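Local coordinates for flagellar basal body protein (Helicobacter pylori, PDB 5NPY), which is a flagellar hook protein that probably assembles into the hook, the flexible joint coupling the basal-body rod to the filament, at residues V188-V193 against A469-K474; Q317-F322 against G338-K343; V361-K366 against L437-N442. One frame throughout, in Å; residues are numbered along the deposited sequence.

Contact 1. Residues V188-V193 against A469-K474; sequences VLSTKV and ASQDGK
The backbone O of Ser-470 faces the CA-H of Val-193, O to CA 3.4 Å, while the Ser-470 hydroxyl turns to the backbone N of Glu-452. Gln-471 and Val-193 form an antiparallel non-hydrogen-bonded pair, and their side chains run alongside each other, CG2 of Val-193 lying 3.7 Å from CG of Gln-471. With CG anti to the backbone N (chi1 173°) and the chain extended, Gln-471 carries OE1 to Ser-190 OG, a bond modelled so short that its length is doubtful. Asp-472 lies in the loop between two short ladders, whose registers differ by two residues. Both carboxylate oxygens turn their syn lone pairs to Thr-191: OD2 takes the backbone N at 2.9 Å and OD1 takes OG1 at 2.7 Å, so backbone and hydroxyl together fix the rotation of the carboxylate. A weak bond from Lys-192 N also reaches OD2. Gly-473 lets its CA lie close against Ser-190 OG. Lys-474 N then bonds to Val-188 O at 3.0 Å. In return, Val-188 N donates to Lys-474 O at 2.9 Å. Strand 192-198 runs between antiparallel strand 465-471 and parallel strand 442-447, and Ile-363 of strand 346-364 packs on the Val-193 and Gln-471 side chains.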
loop_
_atom_site.group_PDB
_atom_site.type_symbol
_atom_site.label_atom_id
_atom_site.label_comp_id
_atom_site.label_asym_id
_atom_site.label_seq_id
_atom_site.Cartn_x
_atom_site.Cartn_y
_atom_site.Cartn_z
ATOM N N VAL A 188 -12.273 10.521 -4.400
ATOM C CA VAL A 188 -12.363 10.108 -3.004
ATOM C C VAL A 188 -11.129 10.603 -2.258
ATOM O O VAL A 188 -10.000 10.474 -2.745
ATOM C CB VAL A 188 -12.497 8.574 -2.859
ATOM C CG1 VAL A 188 -12.708 8.184 -1.387
ATOM C CG2 VAL A 188 -13.632 8.054 -3.708
ATOM N N LEU A 189 -11.343 11.163 -1.071
ATOM C CA LEU A 189 -10.224 11.579 -0.239
ATOM C C LEU A 189 -9.516 10.356 0.343
ATOM O O LEU A 189 -10.159 9.431 0.855
ATOM C CB LEU A 189 -10.711 12.498 0.879
ATOM C CG LEU A 189 -9.714 12.831 1.987
ATOM C CD1 LEU A 189 -8.483 13.501 1.399
ATOM C CD2 LEU A 189 -10.362 13.721 3.053
ATOM N N SER A 190 -8.185 10.366 0.271
ATOM C CA SER A 190 -7.359 9.298 0.829
ATOM C C SER A 190 -7.323 9.485 2.344
ATOM O O SER A 190 -6.746 10.456 2.831
ATOM C CB SER A 190 -5.943 9.338 0.246
ATOM O OG SER A 190 -5.928 9.476 -1.181
ATOM N N THR A 191 -7.951 8.577 3.091
ATOM C CA THR A 191 -7.856 8.591 4.543
ATOM C C THR A 191 -7.145 7.376 5.114
ATOM O O THR A 191 -7.054 7.253 6.340
ATOM C CB THR A 191 -9.246 8.689 5.173
ATOM O OG1 THR A 191 -9.985 7.496 4.873
ATOM C CG2 THR A 191 -9.982 9.923 4.636
ATOM N N LYS A 192 -6.618 6.493 4.271
ATOM C CA LYS A 192 -6.112 5.213 4.753
ATOM C C LYS A 192 -5.119 4.681 3.736
ATOM O O LYS A 192 -5.504 4.377 2.610
ATOM C CB LYS A 192 -7.275 4.230 4.964
ATOM C CG LYS A 192 -6.901 2.922 5.643
ATOM C CD LYS A 192 -8.121 2.006 5.824
ATOM C CE LYS A 192 -8.427 1.183 4.577
ATOM N NZ LYS A 192 -9.699 0.421 4.745
ATOM N N VAL A 193 -3.855 4.546 4.125
ATOM C CA VAL A 193 -2.816 4.057 3.220
ATOM C C VAL A 193 -2.028 2.952 3.916
ATOM O O VAL A 193 -1.505 3.156 5.023
ATOM C CB VAL A 193 -1.885 5.193 2.772
ATOM C CG1 VAL A 193 -0.759 4.664 1.877
ATOM C CG2 VAL A 193 -2.698 6.298 2.081
ATOM N N ALA A 469 0.757 -0.566 -2.823
ATOM C CA ALA A 469 0.156 0.524 -2.054
ATOM C C ALA A 469 -1.360 0.405 -2.140
ATOM O O ALA A 469 -1.936 0.509 -3.226
ATOM C CB ALA A 469 0.614 1.899 -2.549
ATOM N N SER A 470 -1.989 0.160 -1.003
ATOM C CA SER A 470 -3.431 0.059 -0.865
ATOM C C SER A 470 -3.947 1.325 -0.183
ATOM O O SER A 470 -3.314 1.858 0.734
ATOM C CB SER A 470 -3.819 -1.187 -0.055
ATOM O OG SER A 470 -3.346 -2.386 -0.664
ATOM N N GLN A 471 -5.100 1.799 -0.630
ATOM C CA GLN A 471 -5.503 3.147 -0.276
ATOM C C GLN A 471 -6.906 3.404 -0.803
ATOM O O GLN A 471 -7.261 2.945 -1.891
ATOM C CB GLN A 471 -4.531 4.164 -0.856
ATOM C CG GLN A 471 -4.961 5.543 -0.687
ATOM C CD GLN A 471 -4.457 6.417 -1.749
ATOM O OE1 GLN A 471 -4.710 7.544 -1.789
ATOM N NE2 GLN A 471 -3.741 5.916 -2.632
ATOM N N ASP A 472 -7.689 4.155 -0.041
ATOM C CA ASP A 472 -9.077 4.342 -0.400
ATOM C C ASP A 472 -9.306 5.561 -1.277
ATOM O O ASP A 472 -10.421 5.737 -1.771
ATOM C CB ASP A 472 -9.940 4.418 0.880
ATOM C CG ASP A 472 -9.519 5.548 1.818
ATOM O OD1 ASP A 472 -10.340 5.933 2.676
ATOM O OD2 ASP A 472 -8.380 6.043 1.708
ATOM N N GLY A 473 -8.299 6.403 -1.491
ATOM C CA GLY A 473 -8.511 7.619 -2.268
ATOM C C GLY A 473 -8.529 7.335 -3.761
ATOM O O GLY A 473 -7.894 6.399 -4.238
ATOM N N LYS A 474 -9.286 8.156 -4.503
ATOM C CA LYS A 474 -9.532 7.958 -5.939
ATOM C C LYS A 474 -9.489 9.311 -6.631
ATOM O O LYS A 474 -9.946 10.310 -6.066
ATOM C CB LYS A 474 -10.893 7.299 -6.247
ATOM C CG LYS A 474 -11.216 6.028 -5.477
ATOM C CD LYS A 474 -10.800 4.779 -6.212
ATOM C CE LYS A 474 -10.585 3.622 -5.241
ATOM N NZ LYS A 474 -9.255 3.717 -4.529
#

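Contact 2. Residues Q317-F322 against G338-K343; sequences QTPITF and GMELKK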
loop_
_atom_site.group_PDB
_atom_site.type_symbol
_atom_site.label_atom_id
_atom_site.label_comp_id
_atom_site.label_asym_id
_atom_site.label_seq_id
_atom_site.Cartn_x
_atom_site.Cartn_y
_atom_site.Cartn_z
ATOM N N GLN A 317 46.047 17.466 27.245
ATOM C CA GLN A 317 47.179 17.967 26.487
ATOM C C GLN A 317 48.436 17.145 26.706
ATOM O O GLN A 317 49.413 17.325 25.972
ATOM C CB GLN A 317 47.448 19.433 26.823
ATOM C CG GLN A 317 48.122 20.158 25.675
ATOM C CD GLN A 317 47.597 21.561 25.469
ATOM O OE1 GLN A 317 47.156 22.220 26.415
ATOM N NE2 GLN A 317 47.637 22.027 24.222
ATOM N N THR A 318 48.428 16.245 27.680
ATOM C CA THR A 318 49.497 15.262 27.820
ATOM C C THR A 318 49.275 14.119 26.831
ATOM O O THR A 318 48.221 13.471 26.877
ATOM C CB THR A 318 49.533 14.736 29.239
ATOM O OG1 THR A 318 48.293 14.089 29.520
ATOM C CG2 THR A 318 49.700 15.884 30.205
ATOM N N PRO A 319 50.224 13.840 25.938
ATOM C CA PRO A 319 49.947 12.956 24.795
ATOM C C PRO A 319 49.731 11.498 25.189
ATOM O O PRO A 319 50.028 11.052 26.300
ATOM C CB PRO A 319 51.199 13.110 23.923
ATOM C CG PRO A 319 51.748 14.450 24.297
ATOM C CD PRO A 319 51.490 14.569 25.771
ATOM N N ILE A 320 49.191 10.751 24.226
ATOM C CA ILE A 320 48.927 9.319 24.346
ATOM C C ILE A 320 49.224 8.672 22.999
ATOM O O ILE A 320 48.760 9.154 21.960
ATOM C CB ILE A 320 47.472 9.028 24.770
ATOM C CG1 ILE A 320 47.335 9.045 26.291
ATOM C CG2 ILE A 320 47.010 7.690 24.224
ATOM C CD1 ILE A 320 48.112 7.936 26.986
ATOM N N THR A 321 50.004 7.597 23.008
ATOM C CA THR A 321 50.274 6.829 21.799
ATOM C C THR A 321 49.416 5.568 21.810
ATOM O O THR A 321 49.367 4.855 22.817
ATOM C CB THR A 321 51.759 6.480 21.697
ATOM O OG1 THR A 321 52.524 7.686 21.538
ATOM C CG2 THR A 321 52.005 5.560 20.512
ATOM N N PHE A 322 48.725 5.305 20.698
ATOM C CA PHE A 322 47.748 4.226 20.652
ATOM C C PHE A 322 47.835 3.497 19.322
ATOM O O PHE A 322 48.131 4.100 18.290
ATOM C CB PHE A 322 46.316 4.746 20.853
ATOM C CG PHE A 322 45.609 5.101 19.572
ATOM C CD1 PHE A 322 44.584 4.302 19.085
ATOM C CD2 PHE A 322 45.965 6.234 18.852
ATOM C CE1 PHE A 322 43.926 4.619 17.909
ATOM C CE2 PHE A 322 45.310 6.558 17.667
ATOM C CZ PHE A 322 44.288 5.748 17.197
ATOM N N GLY A 338 51.458 3.226 16.253
ATOM C CA GLY A 338 51.972 3.867 17.424
ATOM C C GLY A 338 51.853 5.334 17.164
ATOM O O GLY A 338 52.812 6.054 17.138
ATOM N N MET A 339 50.638 5.753 16.945
ATOM C CA MET A 339 50.343 7.101 16.651
ATOM C C MET A 339 50.081 7.833 17.927
ATOM O O MET A 339 49.423 7.332 18.810
ATOM C CB MET A 339 49.143 7.157 15.749
ATOM C CG MET A 339 48.716 8.544 15.392
ATOM S SD MET A 339 47.216 8.491 14.451
ATOM C CE MET A 339 47.538 9.689 13.211
ATOM N N GLU A 340 50.633 9.031 17.994
ATOM C CA GLU A 340 50.545 9.883 19.141
ATOM C C GLU A 340 49.480 10.919 19.002
ATOM O O GLU A 340 49.450 11.659 18.053
ATOM C CB GLU A 340 51.873 10.592 19.353
ATOM C CG GLU A 340 51.808 11.725 20.361
ATOM C CD GLU A 340 53.122 12.447 20.545
ATOM O OE1 GLU A 340 53.404 13.353 19.758
ATOM O OE2 GLU A 340 53.860 12.108 21.482
ATOM N N LEU A 341 48.605 10.963 19.974
ATOM C CA LEU A 341 47.534 11.949 20.013
ATOM C C LEU A 341 47.723 12.824 21.243
ATOM O O LEU A 341 47.644 12.337 22.376
ATOM C CB LEU A 341 46.162 11.283 20.031
ATOM C CG LEU A 341 45.841 10.292 18.919
ATOM C CD1 LEU A 341 44.522 9.608 19.229
ATOM C CD2 LEU A 341 45.797 10.999 17.568
ATOM N N LYS A 342 47.993 14.100 21.018
ATOM C CA LYS A 342 47.857 15.116 22.040
ATOM C C LYS A 342 46.541 15.841 21.780
ATOM O O LYS A 342 45.754 15.435 20.919
ATOM C CB LYS A 342 49.070 16.052 22.036
ATOM C CG LYS A 342 49.137 16.973 20.830
ATOM C CD LYS A 342 50.310 17.939 20.914
ATOM C CE LYS A 342 51.584 17.319 20.372
ATOM N NZ LYS A 342 52.563 18.361 19.949
ATOM N N LYS A 343 46.298 16.927 22.521
ATOM C CA LYS A 343 45.012 17.617 22.449
ATOM C C LYS A 343 44.664 18.011 21.017
ATOM O O LYS A 343 43.545 17.776 20.548
ATOM C CB LYS A 343 45.034 18.847 23.361
ATOM C CG LYS A 343 43.710 19.588 23.452
ATOM C CD LYS A 343 43.908 21.101 23.445
ATOM C CE LYS A 343 44.451 21.593 22.101
ATOM N NZ LYS A 343 43.536 21.297 20.951
#
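Phe-322 and Leu-341 make the tight half of this contact, CE2 of the ring lying 3.5 Å from the methyl CD1, which approaches the ring obliquely. CG of Leu-341 stands anti to its carbonyl carbon (chi1 -55°), which brings that methyl back toward the first strand. Met-339 adds a Met-aromatic contact from further off, its SD 5.5 Å from the Phe-322 ring centroid and also oblique. Arg-347 touches both Phe-322 and Met-339, and Ile-252 and Leu-292 pack on Phe-322. Beneath these side chains runs an antiparallel ladder in which strand 339-341 forms one edge of a mixed sheet and strand 320-325 is its inner neighbour; helix 327-332 lies in the connection between them. The straightest bond is Leu-341 N to Ile-320 O at 2.7 Å (179° at the hydrogen). Phe-322 N reaches Met-339 O at 2.9 Å, whereas Met-339 N to Phe-322 O stretches to 3.3 Å. On the other face the CG2 methyl of Thr-321 still packs on Gly-338 C at 3.4 Å, but toward Pro-319 the fit slackens, the Glu-340 carboxylate running out along its CB. Past the ladder, the Gln-317 amide merely brushes the aliphatic chain of Lys-343, NE2 to CE 3.9 Å.

Contact 3. Residues V361-K366 against L437-N442; sequences VDIYDK and LDFKGN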
loop_
_atom_site.group_PDB
_atom_site.type_symbol
_atom_site.label_atom_id
_atom_site.label_comp_id
_atom_site.label_asym_id
_atom_site.label_seq_id
_atom_site.Cartn_x
_atom_site.Cartn_y
_atom_site.Cartn_z
ATOM N N VAL A 361 3.736 7.201 -2.590
ATOM C CA VAL A 361 2.392 6.743 -2.930
ATOM C C VAL A 361 1.584 7.944 -3.422
ATOM O O VAL A 361 1.659 9.036 -2.842
ATOM C CB VAL A 361 1.707 6.099 -1.699
ATOM C CG1 VAL A 361 0.278 5.688 -2.000
ATOM C CG2 VAL A 361 2.526 4.897 -1.190
ATOM N N ASP A 362 0.810 7.742 -4.488
ATOM C CA ASP A 362 -0.106 8.773 -4.950
ATOM C C ASP A 362 -1.312 8.830 -4.026
ATOM O O ASP A 362 -1.983 7.818 -3.805
ATOM C CB ASP A 362 -0.567 8.502 -6.385
ATOM C CG ASP A 362 0.573 8.539 -7.399
ATOM O OD1 ASP A 362 0.461 7.854 -8.446
ATOM O OD2 ASP A 362 1.562 9.262 -7.173
ATOM N N ILE A 363 -1.603 10.014 -3.498
ATOM C CA ILE A 363 -2.805 10.193 -2.694
ATOM C C ILE A 363 -3.556 11.408 -3.212
ATOM O O ILE A 363 -3.018 12.225 -3.966
ATOM C CB ILE A 363 -2.503 10.326 -1.187
ATOM C CG1 ILE A 363 -1.738 11.622 -0.906
ATOM C CG2 ILE A 363 -1.735 9.078 -0.696
ATOM C CD1 ILE A 363 -1.630 11.974 0.584
ATOM N N TYR A 364 -4.828 11.505 -2.805
ATOM C CA TYR A 364 -5.774 12.426 -3.414
ATOM C C TYR A 364 -6.590 13.130 -2.349
ATOM O O TYR A 364 -7.040 12.494 -1.392
ATOM C CB TYR A 364 -6.706 11.686 -4.381
ATOM C CG TYR A 364 -5.932 10.851 -5.364
ATOM C CD1 TYR A 364 -5.734 9.490 -5.149
ATOM C CD2 TYR A 364 -5.364 11.429 -6.492
ATOM C CE1 TYR A 364 -4.993 8.724 -6.047
ATOM C CE2 TYR A 364 -4.622 10.676 -7.393
ATOM C CZ TYR A 364 -4.435 9.324 -7.164
ATOM O OH TYR A 364 -3.700 8.571 -8.064
ATOM N N ASP A 365 -6.799 14.444 -2.535
ATOM C CA ASP A 365 -7.640 15.229 -1.634
ATOM C C ASP A 365 -9.113 15.056 -2.026
ATOM O O ASP A 365 -9.458 14.260 -2.905
ATOM C CB ASP A 365 -7.190 16.693 -1.616
ATOM C CG ASP A 365 -7.360 17.401 -2.965
ATOM O OD1 ASP A 365 -8.084 16.925 -3.866
ATOM O OD2 ASP A 365 -6.749 18.463 -3.118
ATOM N N LYS A 366 -10.011 15.802 -1.368
ATOM C CA LYS A 366 -11.434 15.687 -1.687
ATOM C C LYS A 366 -11.727 16.083 -3.135
ATOM O O LYS A 366 -12.710 15.612 -3.721
ATOM C CB LYS A 366 -12.266 16.548 -0.737
ATOM C CG LYS A 366 -12.368 16.012 0.660
ATOM C CD LYS A 366 -13.091 16.989 1.561
ATOM C CE LYS A 366 -12.999 16.567 3.017
ATOM N NZ LYS A 366 -13.865 17.413 3.881
ATOM N N LEU A 437 -0.995 11.046 10.012
ATOM C CA LEU A 437 -0.502 12.221 9.318
ATOM C C LEU A 437 -1.642 13.206 9.196
ATOM O O LEU A 437 -2.809 12.814 9.151
ATOM C CB LEU A 437 -0.001 11.870 7.916
ATOM C CG LEU A 437 0.893 10.642 7.826
ATOM C CD1 LEU A 437 1.323 10.467 6.373
ATOM C CD2 LEU A 437 2.072 10.781 8.780
ATOM N N ASP A 438 -1.301 14.481 9.104
ATOM C CA ASP A 438 -2.275 15.521 8.791
ATOM C C ASP A 438 -2.223 15.829 7.294
ATOM O O ASP A 438 -1.227 16.357 6.790
ATOM C CB ASP A 438 -2.022 16.782 9.615
ATOM C CG ASP A 438 -3.081 17.831 9.366
ATOM O OD1 ASP A 438 -2.866 18.688 8.475
ATOM O OD2 ASP A 438 -4.146 17.753 10.032
ATOM N N PHE A 439 -3.304 15.517 6.593
ATOM C CA PHE A 439 -3.424 15.721 5.152
ATOM C C PHE A 439 -4.373 16.901 4.884
ATOM O O PHE A 439 -5.572 16.713 4.646
ATOM C CB PHE A 439 -3.929 14.448 4.485
ATOM C CG PHE A 439 -4.019 14.539 2.999
ATOM C CD1 PHE A 439 -4.836 13.668 2.288
ATOM C CD2 PHE A 439 -3.258 15.461 2.301
ATOM C CE1 PHE A 439 -4.897 13.741 0.911
ATOM C CE2 PHE A 439 -3.314 15.532 0.921
ATOM C CZ PHE A 439 -4.128 14.680 0.227
ATOM N N LYS A 440 -3.808 18.113 4.888
ATOM C CA LYS A 440 -4.548 19.347 4.577
ATOM C C LYS A 440 -5.759 19.521 5.487
ATOM O O LYS A 440 -6.849 19.858 5.031
ATOM C CB LYS A 440 -4.979 19.391 3.105
ATOM C CG LYS A 440 -3.907 19.922 2.172
ATOM C CD LYS A 440 -4.210 19.587 0.720
ATOM C CE LYS A 440 -5.467 20.268 0.248
ATOM N NZ LYS A 440 -5.657 20.128 -1.227
ATOM N N GLY A 441 -5.577 19.260 6.779
ATOM C CA GLY A 441 -6.677 19.317 7.716
ATOM C C GLY A 441 -7.433 18.018 7.908
ATOM O O GLY A 441 -8.352 17.970 8.740
ATOM N N ASN A 442 -7.082 16.962 7.185
ATOM C CA ASN A 442 -7.757 15.683 7.342
ATOM C C ASN A 442 -6.785 14.666 7.927
ATOM O O ASN A 442 -5.573 14.727 7.682
ATOM C CB ASN A 442 -8.317 15.182 6.003
ATOM C CG ASN A 442 -9.303 16.156 5.384
ATOM O OD1 ASN A 442 -8.954 16.938 4.503
ATOM N ND2 ASN A 442 -10.537 16.118 5.852
#
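Ile-363 presses its terminal methyl onto the ring of Phe-439, the residue that opens a type I' beta turn running to Asn-442. That turn closes a beta hairpin with a two-residue loop (Lys-440 and Gly-441) between strands 435-439 and 442-447, and the contact sets the hairpin end against the end of strand 346-364, which belongs to a different sheet. The two segments form no ladder with each other, so side chains carry most of the contact.

Apolar packing centres on the ring. CD1 of Ile-363 sits over the middle of one face, 3.7 Å from the centroid, in a CH-pi contact. CG1 of Ile-363 stands between the backbone N and the carbonyl carbon (chi1 67°), and the chain then extends, which puts CD1 over the ring. At the ring edge, near its plane, CE1 of Phe-439 meets the O of Tyr-364 at 3.4 Å. The rings of Tyr-371, from strand 370-381, and Phe-439 meet edge-to-face (T-shaped). The CE methylene of Lys-366 lies near the Asn-442 side chain.

Hydrogen bonds within the hairpin hold its shape. Asn-442 N donates to Phe-439 O at 3.0 Å, and Phe-439 N donates to Asn-442 O. Lys-440 and Gly-441 both take positive phi, as this turn requires. Asp-438 adds an Asx motif, OD1 receiving Gly-441 N at 3.2 Å.

Among charged groups, Lys-440 reaches from the turn to Asp-365 in a salt bridge, NZ to OD2 at 2.7 Å. The ammonium also bonds to the hydroxyl of Tyr-371, while the other carboxylate oxygen, OD1, accepts the backbone N of Asp-369, so both ends of the bridge have second partners. Toward the lysine, Asp-365 OD2 uses its anti lone pair, directed away from OD1.

Contacts 1 and 3 are neighbours, their centres 9 Å apart, and they lock together through two probable hydrogen bonds: Ser-190 OG to Tyr-364 N, and Gln-471 NE2 to Asp-362 O, each 2.8 Å. Leu-189 CD1 also packs on Tyr-364 O. Contact 2 is remote, its centre about 60 Å from that of contact 1 and about 57 Å from that of contact 3. Strand 346-364 spans much of this distance: Arg-347 near its start touches contact 2, and its end enters contact 3. The tris-hydroxymethyl-methyl-ammonium pocket includes Thr-380 and Asn-381 of strand 370-381, which pairs with strand 346-364; no residue of the three contacts belongs to that pocket.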